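Local structure of extracellular solute-binding protein (Conexibacter woesei, 4P98) at residues Leu58-Ile68 with Asp85-Val93; Phe184-Arg195 with Asp209-Ala217. The protein probably serves as the solute-binding component of an ABC transporter, a BMP-family lipoprotein that captures its ligand outside the cell membrane for uptake. One frame throughout, in Å; residues are numbered along the deposited sequence. Where two conformers were deposited one is given.

Interaction 1. Residues Leu58-Ile68 with Asp85-Val93; sequences LADPTQAEPVI and DVSEPILRV
Leu-58 and Ala-59 meet Val-86 and Asp-85 through their backbone carbonyls. The Leu-58 O faces CG2 of Val-86, and a water lies within hydrogen-bonding distance of both Leu-58 O and Asp-85 O, between the two segments. Next along, Ala-59 O lies 3.6 Å from Asp-85 CB. Asp-60 then N-caps helix 61-73: its OD1 accepts hydrogen bonds from both the backbone N and OG1 of Thr-62, the two donors reaching it from the same face of the carboxylate. Pro-61 meets Pro-89 ring to ring, its CB 3.7 Å from the CG of Pro-89. That second proline is a knob seated among Pro-61, Ala-64, Glu-65 and Ile-68, with the Ala-64 methyl against its CG. Glu-65 has its CG anti to the backbone N (chi1 174°) and runs on extended, which lays the aliphatic part along Val-93, CG to CG2 at 3.7 Å. Its OE2 makes a salt bridge with Arg-69, one turn on in the same helix; Arg-92 is reached through a water that donates to Glu-65 OE2 and accepts from Arg-92 NE, while OE1 stays 4.1 Å from that NE, beyond a salt bridge. Ile-68 is the reciprocal knob, set among Val-86, Pro-89, Ile-90 and Val-93. Ile-68 CD1 reaches Pro-89 CB at 3.7 Å and Ile-90 CD1 at 3.8 Å, and its CG2, anti to the backbone N, rests on Val-93 CB. Ile-24 and Phe-102 of the sheet lie beneath Ile-68. Crossing at -40° with axes 8.8 Å apart, the two helices show knobs-into-holes packing of neighbouring helices on one face of a parallel alpha/beta sheet, as in the lobes of periplasmic binding proteins.

Interaction 2. Residues Phe184-Arg195 with Asp209-Ala217; sequences FYDLQKEQEAAR and DDGRGLGQA
Glu-190 reaches across to the N-terminus of helix 212-221, and its carboxylate carries most of the hydrogen bonding. Glu-190 OE1 accepts from Gly-211 N at 2.9 Å; OE2 accepts from Leu-214 N, nearly straight at 168°, and more weakly from Gly-213 N. With CG anti to the backbone N (chi1 -170°) and the chain extended, this buried acid is placed where the helix end would probably favour its negative charge. One water bridges to Asp-209, donating to Glu-190 OE1 and accepting from Asp-209 N; another lies close to both OE1 and Asp-209 OD2. Asp-209 OD2 also accepts a hydrogen bond from Tyr-185 N, 2.8 Å away.

Among the charged and aromatic groups, Arg-212 grips Asp-210 side-on, NE to OD1 and NH2 to OD2, in a salt bridge; OD1 also accepts a hydrogen bond from Arg-212 N, an Asx turn. The Tyr-185 ring turns its edge to this pair, while its OH lies over one face of the guanidinium.

The backbones come closest at Gly-213, which has no side chain and whose CA makes a CH...O contact with Leu-187 O at 3.5 Å. Farther along, the Ala-194 methyl packs on Leu-214 and on Ala-217 CB, and a water joins Gln-191 NE2 to Gln-216 OE1. Axes only 7.0 Å apart, crossing at -40°, mark a tight glycine- and alanine-lined helix pair flanking strands 144-149 and 205-207 of a parallel alpha/beta lobe.

In the fold
Interactions 1 and 2 belong to different lobes of the chain: the first packs helices 61-73 and 84-94 beside the six-stranded parallel sheet, the second helices 187-199 and 212-221 beside the five-stranded one. Their centres are 31 Å apart and their nearest atoms about 9 Å, without touching. Both pairs cross at -40°, yet they are built differently: a larger separation filled by proline and branched aliphatic side chains in interaction 1, a close approach with a buried carboxylate at a helix start in interaction 2. Two such lobes are the hallmark of periplasmic-type binding proteins, whose ligand is generally held in the cleft between them.

Interaction 1. Residues Leu58-Ile68 with Asp85-Val93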
loop_
_atom_site.group_PDB
_atom_site.type_symbol
_atom_site.label_atom_id
_atom_site.label_comp_id
_atom_site.label_asym_id
_atom_site.label_seq_id
_atom_site.Cartn_x
_atom_site.Cartn_y
_atom_site.Cartn_z
ATOM N N LEU A 58 -12.418 -6.960 9.819
ATOM C CA LEU A 58 -13.226 -8.086 9.374
ATOM C C LEU A 58 -12.456 -9.104 8.532
ATOM O O LEU A 58 -13.025 -9.761 7.663
ATOM C CB LEU A 58 -14.472 -7.572 8.644
ATOM C CG LEU A 58 -15.480 -6.949 9.617
ATOM C CD1 LEU A 58 -16.504 -6.108 8.873
ATOM C CD2 LEU A 58 -16.160 -8.031 10.452
ATOM N N ALA A 59 -11.167 -9.248 8.825
ATOM C CA ALA A 59 -10.319 -10.273 8.211
ATOM C C ALA A 59 -10.878 -11.694 8.377
ATOM O O ALA A 59 -10.653 -12.558 7.525
ATOM C CB ALA A 59 -8.909 -10.196 8.790
ATOM N N ASP A 60 -11.585 -11.939 9.481
ATOM C CA ASP A 60 -12.158 -13.249 9.739
ATOM C C ASP A 60 -13.397 -13.440 8.851
ATOM O O ASP A 60 -14.384 -12.731 9.026
ATOM C CB ASP A 60 -12.536 -13.360 11.223
ATOM C CG ASP A 60 -13.051 -14.732 11.598
ATOM O OD1 ASP A 60 -13.446 -15.510 10.699
ATOM O OD2 ASP A 60 -13.074 -15.027 12.810
ATOM N N PRO A 61 -13.356 -14.403 7.907
ATOM C CA PRO A 61 -14.458 -14.548 6.943
ATOM C C PRO A 61 -15.812 -14.926 7.552
ATOM O O PRO A 61 -16.846 -14.634 6.959
ATOM C CB PRO A 61 -13.963 -15.644 6.001
ATOM C CG PRO A 61 -12.939 -16.397 6.786
ATOM C CD PRO A 61 -12.277 -15.378 7.657
ATOM N N THR A 62 -15.799 -15.550 8.725
ATOM C CA THR A 62 -17.040 -15.899 9.430
ATOM C C THR A 62 -17.743 -14.648 9.946
ATOM O O THR A 62 -18.965 -14.637 10.094
ATOM C CB THR A 62 -16.791 -16.858 10.619
ATOM O OG1 THR A 62 -16.037 -16.189 11.632
ATOM C CG2 THR A 62 -16.055 -18.095 10.168
ATOM N N GLN A 63 -16.968 -13.603 10.216
ATOM C CA GLN A 63 -17.515 -12.315 10.616
ATOM C C GLN A 63 -17.864 -11.472 9.388
ATOM O O GLN A 63 -18.921 -10.839 9.344
ATOM C CB GLN A 63 -16.511 -11.578 11.495
ATOM C CG GLN A 63 -16.004 -12.412 12.665
ATOM C CD GLN A 63 -17.085 -12.693 13.690
ATOM O OE1 GLN A 63 -17.924 -11.835 13.976
ATOM N NE2 GLN A 63 -17.068 -13.901 14.257
ATOM N N ALA A 64 -16.984 -11.472 8.391
ATOM C CA ALA A 64 -17.196 -10.654 7.180
ATOM C C ALA A 64 -18.426 -11.044 6.354
ATOM O O ALA A 64 -19.123 -10.176 5.844
ATOM C CB ALA A 64 -15.954 -10.666 6.303
ATOM N N GLU A 65 -18.698 -12.338 6.205
ATOM C CA GLU A 65 -19.770 -12.757 5.308
ATOM C C GLU A 65 -21.159 -12.212 5.714
ATOM O O GLU A 65 -21.859 -11.657 4.883
ATOM C CB GLU A 65 -19.771 -14.274 5.122
ATOM C CG GLU A 65 -20.938 -14.800 4.310
ATOM C CD GLU A 65 -20.831 -16.282 4.003
ATOM O OE1 GLU A 65 -19.699 -16.787 3.939
ATOM O OE2 GLU A 65 -21.883 -16.938 3.820
ATOM N N PRO A 66 -21.546 -12.337 6.988
ATOM C CA PRO A 66 -22.850 -11.751 7.353
ATOM C C PRO A 66 -22.934 -10.217 7.224
ATOM O O PRO A 66 -23.998 -9.692 6.911
ATOM C CB PRO A 66 -23.066 -12.184 8.813
ATOM C CG PRO A 66 -21.918 -13.042 9.197
ATOM C CD PRO A 66 -20.948 -13.151 8.058
ATOM N N VAL A 67 -21.828 -9.508 7.450
ATOM C CA VAL A 67 -21.805 -8.050 7.322
ATOM C C VAL A 67 -21.991 -7.671 5.853
ATOM O O VAL A 67 -22.779 -6.780 5.523
ATOM C CB VAL A 67 -20.480 -7.457 7.855
ATOM C CG1 VAL A 67 -20.366 -5.974 7.531
ATOM C CG2 VAL A 67 -20.359 -7.672 9.355
ATOM N N ILE A 68 -21.260 -8.353 4.974
ATOM C CA ILE A 68 -21.397 -8.151 3.533
ATOM C C ILE A 68 -22.847 -8.438 3.103
ATOM O O ILE A 68 -23.469 -7.645 2.394
ATOM C CB ILE A 68 -20.385 -9.039 2.757
ATOM C CG1 ILE A 68 -18.962 -8.559 3.021
ATOM C CG2 ILE A 68 -20.680 -9.025 1.262
ATOM C CD1 ILE A 68 -17.901 -9.592 2.707
ATOM N N ASP A 85 -8.062 -11.265 2.544
ATOM C CA ASP A 85 -8.781 -12.053 3.562
ATOM C C ASP A 85 -10.305 -11.901 3.468
ATOM O O ASP A 85 -11.042 -12.771 3.914
ATOM C CB ASP A 85 -8.310 -11.685 4.970
ATOM C CG ASP A 85 -6.883 -12.139 5.259
ATOM O OD1 ASP A 85 -6.357 -13.016 4.548
ATOM O OD2 ASP A 85 -6.283 -11.602 6.218
ATOM N N VAL A 86 -10.768 -10.807 2.872
ATOM C CA VAL A 86 -12.194 -10.538 2.697
ATOM C C VAL A 86 -12.679 -10.995 1.314
ATOM O O VAL A 86 -13.878 -10.984 1.037
ATOM C CB VAL A 86 -12.476 -9.028 2.901
ATOM C CG1 VAL A 86 -13.964 -8.745 3.033
ATOM C CG2 VAL A 86 -11.750 -8.526 4.143
ATOM N N SER A 87 -11.768 -11.439 0.452
ATOM C CA SER A 87 -12.135 -11.716 -0.954
ATOM C C SER A 87 -13.102 -12.884 -1.086
ATOM O O SER A 87 -14.078 -12.808 -1.824
ATOM C CB SER A 87 -10.902 -11.936 -1.831
ATOM O OG SER A 87 -10.140 -13.042 -1.415
ATOM N N GLU A 88 -12.844 -13.965 -0.366
ATOM C CA GLU A 88 -13.702 -15.129 -0.497
ATOM C C GLU A 88 -15.148 -14.847 -0.038
ATOM O O GLU A 88 -16.091 -15.183 -0.749
ATOM C CB GLU A 88 -13.071 -16.350 0.199
ATOM C CG GLU A 88 -13.630 -17.678 -0.262
ATOM C CD GLU A 88 -13.685 -17.805 -1.773
ATOM O OE1 GLU A 88 -12.631 -17.613 -2.431
ATOM O OE2 GLU A 88 -14.793 -18.079 -2.295
ATOM N N PRO A 89 -15.335 -14.194 1.120
ATOM C CA PRO A 89 -16.697 -13.796 1.515
ATOM C C PRO A 89 -17.390 -12.919 0.476
ATOM O O PRO A 89 -18.574 -13.123 0.185
ATOM C CB PRO A 89 -16.483 -13.008 2.803
ATOM C CG PRO A 89 -15.174 -13.444 3.327
ATOM C CD PRO A 89 -14.370 -14.046 2.226
ATOM N N ILE A 90 -16.664 -11.952 -0.089
ATOM C CA ILE A 90 -17.231 -11.145 -1.161
ATOM C C ILE A 90 -17.715 -12.031 -2.304
ATOM O O ILE A 90 -18.845 -11.889 -2.755
ATOM C CB ILE A 90 -16.242 -10.109 -1.724
ATOM C CG1 ILE A 90 -15.992 -8.990 -0.717
ATOM C CG2 ILE A 90 -16.761 -9.540 -3.051
ATOM C CD1 ILE A 90 -17.129 -7.992 -0.608
ATOM N N LEU A 91 -16.878 -12.957 -2.760
ATOM C CA LEU A 91 -17.250 -13.774 -3.917
ATOM C C LEU A 91 -18.463 -14.665 -3.639
ATOM O O LEU A 91 -19.280 -14.876 -4.519
ATOM C CB LEU A 91 -16.079 -14.629 -4.392
ATOM C CG LEU A 91 -14.835 -13.856 -4.832
ATOM C CD1 LEU A 91 -13.710 -14.827 -5.090
ATOM C CD2 LEU A 91 -15.126 -13.054 -6.082
ATOM N N ARG A 92 -18.578 -15.173 -2.414
ATOM C CA ARG A 92 -19.698 -16.041 -2.045
ATOM C C ARG A 92 -21.027 -15.287 -2.000
ATOM O O ARG A 92 -22.033 -15.749 -2.553
ATOM C CB ARG A 92 -19.432 -16.708 -0.691
ATOM C CG ARG A 92 -18.208 -17.615 -0.654
ATOM C CD ARG A 92 -18.155 -18.339 0.677
ATOM N NE ARG A 92 -19.272 -19.265 0.731
ATOM C CZ ARG A 92 -19.253 -20.493 0.230
ATOM N NH1 ARG A 92 -18.146 -20.983 -0.322
ATOM N NH2 ARG A 92 -20.342 -21.242 0.298
ATOM N N VAL A 93 -21.023 -14.122 -1.358
ATOM C CA VAL A 93 -22.240 -13.337 -1.204
ATOM C C VAL A 93 -22.669 -12.751 -2.547
ATOM O O VAL A 93 -23.859 -12.672 -2.827
ATOM C CB VAL A 93 -22.093 -12.256 -0.113
ATOM C CG1 VAL A 93 -23.354 -11.414 0.011
ATOM C CG2 VAL A 93 -21.797 -12.921 1.224
HETATM O O HOH W 1 -13.037 -11.850 5.713
HETATM O O HOH W 2 -21.937 -18.784 1.675
#

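Interaction 2. Residues Phe184-Arg195 with Asp209-Ala217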
loop_
_atom_site.group_PDB
_atom_site.type_symbol
_atom_site.label_atom_id
_atom_site.label_comp_id
_atom_site.label_asym_id
_atom_site.label_seq_id
_atom_site.Cartn_x
_atom_site.Cartn_y
_atom_site.Cartn_z
ATOM N N PHE A 184 4.736 -9.302 13.032
ATOM C CA PHE A 184 3.998 -8.135 12.546
ATOM C C PHE A 184 3.743 -7.160 13.699
ATOM O O PHE A 184 3.377 -7.585 14.781
ATOM C CB PHE A 184 2.646 -8.528 11.969
ATOM C CG PHE A 184 2.722 -9.273 10.665
ATOM C CD1 PHE A 184 3.319 -8.705 9.556
ATOM C CD2 PHE A 184 2.140 -10.526 10.539
ATOM C CE1 PHE A 184 3.358 -9.377 8.345
ATOM C CE2 PHE A 184 2.182 -11.211 9.333
ATOM C CZ PHE A 184 2.786 -10.633 8.233
ATOM N N TYR A 185 3.954 -5.867 13.461
ATOM C CA TYR A 185 3.499 -4.806 14.370
ATOM C C TYR A 185 4.124 -4.915 15.771
ATOM O O TYR A 185 3.486 -4.555 16.746
ATOM C CB TYR A 185 1.956 -4.834 14.454
ATOM C CG TYR A 185 1.261 -3.560 14.914
ATOM C CD1 TYR A 185 1.662 -2.310 14.458
ATOM C CD2 TYR A 185 0.165 -3.610 15.790
ATOM C CE1 TYR A 185 1.019 -1.149 14.875
ATOM C CE2 TYR A 185 -0.483 -2.456 16.205
ATOM C CZ TYR A 185 -0.048 -1.227 15.741
ATOM O OH TYR A 185 -0.668 -0.065 16.130
ATOM N N ASP A 186 5.355 -5.423 15.869
ATOM C CA ASP A 186 6.085 -5.424 17.143
ATOM C C ASP A 186 6.972 -4.197 17.148
ATOM O O ASP A 186 8.120 -4.245 16.733
ATOM C CB ASP A 186 6.927 -6.686 17.340
ATOM C CG ASP A 186 7.477 -6.805 18.758
ATOM O OD1 ASP A 186 7.855 -5.784 19.380
ATOM O OD2 ASP A 186 7.539 -7.936 19.251
ATOM N N LEU A 187 6.413 -3.094 17.613
ATOM C CA LEU A 187 7.064 -1.800 17.477
ATOM C C LEU A 187 8.337 -1.730 18.310
ATOM O O LEU A 187 9.291 -1.066 17.937
ATOM C CB LEU A 187 6.088 -0.686 17.836
ATOM C CG LEU A 187 4.800 -0.635 17.014
ATOM C CD1 LEU A 187 3.953 0.539 17.457
ATOM C CD2 LEU A 187 5.061 -0.525 15.518
ATOM N N GLN A 188 8.359 -2.448 19.427
ATOM C CA GLN A 188 9.512 -2.436 20.320
ATOM C C GLN A 188 10.710 -3.140 19.686
ATOM O O GLN A 188 11.818 -2.605 19.694
ATOM C CB GLN A 188 9.113 -3.035 21.679
ATOM C CG GLN A 188 8.061 -2.141 22.346
ATOM C CD GLN A 188 7.349 -2.760 23.541
ATOM O OE1 GLN A 188 7.462 -3.954 23.812
ATOM N NE2 GLN A 188 6.592 -1.940 24.246
ATOM N N LYS A 189 10.483 -4.300 19.073
ATOM C CA LYS A 189 11.553 -4.985 18.340
ATOM C C LYS A 189 11.950 -4.189 17.088
ATOM O O LYS A 189 13.120 -4.145 16.725
ATOM C CB LYS A 189 11.141 -6.395 17.931
ATOM C CG LYS A 189 11.147 -7.392 19.076
ATOM C CD LYS A 189 10.829 -8.801 18.580
ATOM C CE LYS A 189 10.593 -9.769 19.741
ATOM N NZ LYS A 189 9.852 -10.989 19.302
ATOM N N GLU A 190 10.972 -3.552 16.449
ATOM C CA GLU A 190 11.244 -2.708 15.283
ATOM C C GLU A 190 12.161 -1.552 15.650
ATOM O O GLU A 190 13.148 -1.297 14.965
ATOM C CB GLU A 190 9.951 -2.149 14.714
ATOM C CG GLU A 190 10.133 -1.473 13.365
ATOM C CD GLU A 190 8.864 -0.794 12.939
ATOM O OE1 GLU A 190 8.120 -1.393 12.134
ATOM O OE2 GLU A 190 8.587 0.309 13.463
ATOM N N GLN A 191 11.835 -0.864 16.742
ATOM C CA GLN A 191 12.712 0.182 17.261
ATOM C C GLN A 191 14.153 -0.303 17.525
ATOM O O GLN A 191 15.109 0.344 17.082
ATOM C CB GLN A 191 12.107 0.851 18.491
ATOM C CG GLN A 191 12.958 2.013 18.993
ATOM C CD GLN A 191 12.228 2.945 19.927
ATOM O OE1 GLN A 191 11.044 2.781 20.209
ATOM N NE2 GLN A 191 12.939 3.957 20.400
ATOM N N GLU A 192 14.295 -1.427 18.223
ATOM C CA GLU A 192 15.603 -2.013 18.519
ATOM C C GLU A 192 16.392 -2.346 17.247
ATOM O O GLU A 192 17.598 -2.080 17.161
ATOM C CB GLU A 192 15.420 -3.281 19.374
ATOM C CG GLU A 192 14.897 -2.988 20.775
ATOM C CD GLU A 192 14.308 -4.198 21.494
ATOM O OE1 GLU A 192 14.266 -5.323 20.926
ATOM O OE2 GLU A 192 13.877 -4.015 22.651
ATOM N N ALA A 193 15.710 -2.928 16.264
ATOM C CA ALA A 193 16.339 -3.289 14.996
ATOM C C ALA A 193 16.810 -2.030 14.272
ATOM O O ALA A 193 17.926 -1.986 13.791
ATOM C CB ALA A 193 15.381 -4.093 14.111
ATOM N N ALA A 194 15.972 -0.999 14.237
ATOM C CA ALA A 194 16.335 0.263 13.579
ATOM C C ALA A 194 17.533 0.956 14.252
ATOM O O ALA A 194 18.433 1.469 13.574
ATOM C CB ALA A 194 15.137 1.186 13.514
ATOM N N ARG A 195 17.546 0.965 15.585
ATOM C CA ARG A 195 18.682 1.507 16.350
ATOM C C ARG A 195 19.986 0.757 16.018
ATOM O O ARG A 195 21.047 1.368 15.876
ATOM C CB ARG A 195 18.377 1.458 17.859
ATOM C CG ARG A 195 19.395 2.135 18.766
ATOM C CD ARG A 195 18.876 2.230 20.207
ATOM N NE ARG A 195 18.573 0.936 20.823
ATOM C CZ ARG A 195 17.366 0.476 21.188
ATOM N NH1 ARG A 195 17.280 -0.726 21.750
ATOM N NH2 ARG A 195 16.237 1.177 21.013
ATOM N N ASP A 209 7.234 -2.720 7.563
ATOM C CA ASP A 209 6.101 -3.053 8.396
ATOM C C ASP A 209 5.492 -1.727 8.900
ATOM O O ASP A 209 5.421 -0.769 8.138
ATOM C CB ASP A 209 6.519 -4.010 9.523
ATOM C CG ASP A 209 5.323 -4.698 10.171
ATOM O OD1 ASP A 209 4.643 -5.484 9.493
ATOM O OD2 ASP A 209 5.038 -4.430 11.350
ATOM N N ASP A 210 5.072 -1.638 10.158
ATOM C CA ASP A 210 4.366 -0.454 10.620
ATOM C C ASP A 210 5.236 0.804 10.532
ATOM O O ASP A 210 4.814 1.824 9.982
ATOM C CB ASP A 210 3.855 -0.649 12.049
ATOM C CG ASP A 210 3.104 0.562 12.558
ATOM O OD1 ASP A 210 3.756 1.484 13.062
ATOM O OD2 ASP A 210 1.865 0.618 12.428
ATOM N N GLY A 211 6.442 0.717 11.071
ATOM C CA GLY A 211 7.384 1.823 11.039
ATOM C C GLY A 211 7.428 2.744 12.261
ATOM O O GLY A 211 8.386 3.477 12.407
ATOM N N ARG A 212 6.412 2.743 13.123
ATOM C CA ARG A 212 6.404 3.688 14.264
ATOM C C ARG A 212 7.602 3.534 15.213
ATOM O O ARG A 212 8.085 4.523 15.774
ATOM C CB ARG A 212 5.104 3.614 15.041
ATOM C CG ARG A 212 4.049 4.540 14.470
ATOM C CD ARG A 212 2.707 4.318 15.122
ATOM N NE ARG A 212 1.984 3.260 14.450
ATOM C CZ ARG A 212 0.673 3.057 14.531
ATOM N NH1 ARG A 212 -0.092 3.822 15.292
ATOM N NH2 ARG A 212 0.118 2.071 13.829
ATOM N N GLY A 213 8.082 2.309 15.376
ATOM C CA GLY A 213 9.235 2.032 16.231
ATOM C C GLY A 213 10.512 2.490 15.564
ATOM O O GLY A 213 11.345 3.153 16.170
ATOM N N LEU A 214 10.649 2.148 14.290
ATOM C CA LEU A 214 11.756 2.634 13.478
ATOM C C LEU A 214 11.819 4.166 13.493
ATOM O O LEU A 214 12.899 4.756 13.556
ATOM C CB LEU A 214 11.589 2.088 12.051
ATOM C CG LEU A 214 12.540 2.572 10.969
ATOM C CD1 LEU A 214 12.872 1.421 10.017
ATOM C CD2 LEU A 214 11.941 3.764 10.247
ATOM N N GLY A 215 10.644 4.789 13.430
ATOM C CA GLY A 215 10.504 6.233 13.441
ATOM C C GLY A 215 11.040 6.870 14.714
ATOM O O GLY A 215 11.693 7.917 14.662
ATOM N N GLN A 216 10.769 6.229 15.849
ATOM C CA GLN A 216 11.334 6.663 17.123
ATOM C C GLN A 216 12.854 6.630 17.100
ATOM O O GLN A 216 13.519 7.574 17.551
ATOM C CB GLN A 216 10.840 5.767 18.267
ATOM C CG GLN A 216 9.380 5.964 18.584
ATOM C CD GLN A 216 9.128 7.236 19.375
ATOM O OE1 GLN A 216 9.982 7.685 20.153
ATOM N NE2 GLN A 216 7.952 7.820 19.190
ATOM N N ALA A 217 13.411 5.535 16.599
ATOM C CA ALA A 217 14.859 5.386 16.534
ATOM C C ALA A 217 15.476 6.457 15.634
ATOM O O ALA A 217 16.549 7.002 15.927
ATOM C CB ALA A 217 15.227 4.000 16.028
HETATM O O HOH W 3 9.081 -1.697 9.558
HETATM O O HOH W 4 6.695 -3.470 13.160
HETATM O O HOH W 5 11.688 6.129 21.719
#